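Local coordinates for protein listeriolysin O (Listeria monocytogenes, PDB 4CDB) that binds cholesterol-containing host membranes and, after a major conformational change, inserts into them to form an oligomeric, cytolytic pore, at residues 130-135 against 141-146. Sequence-based numbering, arbitrary orientation.
Sequences IVVKNA and NNAVNT. With NA (sodium ion), chain L; NA (sodium ion), chain M.
Val132 and Ala143 are the closest CA pair across the segments, 7.0 Å apart, where strand 130-132 runs nearly antiparallel (168°) to helix segment 141-146 with the axes 9.3 Å from each other. The chain leaves the strand through Lys133 to Ala135 and doubles back as helix 137-152, laid over one face of the antiparallel sheet. Ile130 and Val132, two residues apart on the strand, both send CB toward the helix, whereas Val131 between them points away. Their common target is the Ala143 methyl. Val132 CG2 meets Ala143 CB at 3.7 Å; with CG1 anti to the backbone N (chi1 -177°), the other methyl, CG2, is the one presented to the helix. Ile130 CG2 approaches the same CB more loosely, at 4.3 Å. The longer arm of Ile130 is extended and carries CD1 to Thr146 CG2, 4.1 Å away, the two side chains crossing at about a right angle. The rotamer that sets Thr146 CG2 anti to the backbone N faces the methyl to Ile130 and leaves OG1 to donate to Asn142 O at 2.7 Å, tilted 31° from the carbonyl plane, while Thr146 N reaches the same oxygen from the opposite face. Beyond the strand, Asn134 OD1 binds one sodium ion at 2.5 Å, and the carbonyl oxygen of Ala135 binds another, which Tyr88 also ligates. Leu116 of the neighbouring strand 114-118 touches both Val132 and Ala143, extending the apolar layer under the helix. With no hydrogen bond joining the two segments, the contact depends on aliphatic packing, and the small side chain of Ala143 probably allows the helix to approach the strand this closely, while the hydroxyl of Thr146 is bonded to Asn142 O within its own helix.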
loop_
_atom_site.group_PDB
_atom_site.type_symbol
_atom_site.label_atom_id
_atom_site.label_comp_id
_atom_site.label_asym_id
_atom_site.label_seq_id
_atom_site.Cartn_x
_atom_site.Cartn_y
_atom_site.Cartn_z
ATOM N N ILE A 130 21.680 -29.336 8.564
ATOM C CA ILE A 130 23.121 -29.416 8.329
ATOM C C ILE A 130 23.890 -28.585 9.360
ATOM O O ILE A 130 23.483 -27.475 9.707
ATOM C CB ILE A 130 23.497 -28.990 6.884
ATOM C CG1 ILE A 130 25.000 -29.165 6.638
ATOM C CG2 ILE A 130 23.055 -27.560 6.603
ATOM C CD1 ILE A 130 25.430 -28.824 5.225
ATOM N N VAL A 131 24.990 -29.140 9.863
ATOM C CA VAL A 131 25.815 -28.450 10.847
ATOM C C VAL A 131 26.853 -27.559 10.166
ATOM O O VAL A 131 27.559 -27.998 9.259
ATOM C CB VAL A 131 26.533 -29.451 11.773
ATOM C CG1 VAL A 131 27.367 -28.716 12.807
ATOM C CG2 VAL A 131 25.523 -30.355 12.457
ATOM N N VAL A 132 26.927 -26.305 10.599
ATOM C CA VAL A 132 27.958 -25.384 10.137
ATOM C C VAL A 132 28.949 -25.167 11.270
ATOM O O VAL A 132 28.591 -24.616 12.309
ATOM C CB VAL A 132 27.361 -24.024 9.739
ATOM C CG1 VAL A 132 28.447 -23.110 9.184
ATOM C CG2 VAL A 132 26.250 -24.212 8.728
ATOM N N LYS A 133 30.190 -25.603 11.072
ATOM C CA LYS A 133 31.208 -25.549 12.121
ATOM C C LYS A 133 31.610 -24.122 12.497
ATOM O O LYS A 133 31.596 -23.754 13.673
ATOM C CB LYS A 133 32.440 -26.366 11.720
ATOM C CG LYS A 133 32.519 -27.732 12.388
ATOM C CD LYS A 133 31.175 -28.447 12.351
ATOM C CE LYS A 133 31.244 -29.803 13.033
ATOM N NZ LYS A 133 32.108 -30.753 12.282
ATOM N N ASN A 134 31.975 -23.327 11.499
ATOM C CA ASN A 134 32.283 -21.919 11.715
ATOM C C ASN A 134 31.300 -21.029 10.963
ATOM O O ASN A 134 31.415 -20.844 9.753
ATOM C CB ASN A 134 33.719 -21.603 11.294
ATOM C CG ASN A 134 34.126 -20.182 11.636
ATOM O OD1 ASN A 134 33.530 -19.546 12.507
ATOM N ND2 ASN A 134 35.147 -19.679 10.953
ATOM N N ALA A 135 30.341 -20.472 11.695
ATOM C CA ALA A 135 29.220 -19.761 11.088
ATOM C C ALA A 135 29.566 -18.375 10.542
ATOM O O ALA A 135 29.028 -17.368 11.003
ATOM C CB ALA A 135 28.069 -19.665 12.077
ATOM N N ASN A 141 26.176 -19.429 3.797
ATOM C CA ASN A 141 25.624 -19.373 2.445
ATOM C C ASN A 141 25.931 -20.615 1.611
ATOM O O ASN A 141 25.118 -21.035 0.791
ATOM C CB ASN A 141 26.094 -18.115 1.713
ATOM C CG ASN A 141 25.418 -16.858 2.223
ATOM O OD1 ASN A 141 24.326 -16.912 2.791
ATOM N ND2 ASN A 141 26.059 -15.714 2.015
ATOM N N ASN A 142 27.108 -21.197 1.811
ATOM C CA ASN A 142 27.436 -22.449 1.141
ATOM C C ASN A 142 26.589 -23.590 1.697
ATOM O O ASN A 142 26.200 -24.501 0.964
ATOM C CB ASN A 142 28.932 -22.765 1.253
ATOM C CG ASN A 142 29.779 -21.900 0.337
ATOM O OD1 ASN A 142 29.950 -22.208 -0.843
ATOM N ND2 ASN A 142 30.313 -20.810 0.878
ATOM N N ALA A 143 26.291 -23.522 2.992
ATOM C CA ALA A 143 25.438 -24.515 3.634
ATOM C C ALA A 143 24.001 -24.424 3.127
ATOM O O ALA A 143 23.320 -25.440 2.977
ATOM C CB ALA A 143 25.480 -24.356 5.142
ATOM N N VAL A 144 23.543 -23.202 2.874
ATOM C CA VAL A 144 22.209 -22.984 2.327
ATOM C C VAL A 144 22.101 -23.616 0.939
ATOM O O VAL A 144 21.146 -24.337 0.646
ATOM C CB VAL A 144 21.875 -21.480 2.242
ATOM C CG1 VAL A 144 20.600 -21.258 1.440
ATOM C CG2 VAL A 144 21.754 -20.880 3.640
ATOM N N ASN A 145 23.092 -23.347 0.095
ATOM C CA ASN A 145 23.143 -23.924 -1.244
ATOM C C ASN A 145 23.207 -25.448 -1.217
ATOM O O ASN A 145 22.701 -26.115 -2.121
ATOM C CB ASN A 145 24.330 -23.361 -2.028
ATOM C CG ASN A 145 24.234 -21.862 -2.232
ATOM O OD1 ASN A 145 23.148 -21.283 -2.159
ATOM N ND2 ASN A 145 25.369 -21.226 -2.494
ATOM N N THR A 146 23.835 -25.991 -0.178
ATOM C CA THR A 146 23.945 -27.437 -0.013
ATOM C C THR A 146 22.579 -28.060 0.264
ATOM O O THR A 146 22.239 -29.105 -0.292
ATOM C CB THR A 146 24.930 -27.801 1.117
ATOM O OG1 THR A 146 26.197 -27.177 0.870
ATOM C CG2 THR A 146 25.118 -29.309 1.204
HETATM NA NA NA L . 34.161 -17.182 13.075
HETATM NA NA NA M . 28.866 -14.489 11.188
HETATM O O HOH W 1 28.142 -12.555 13.315
#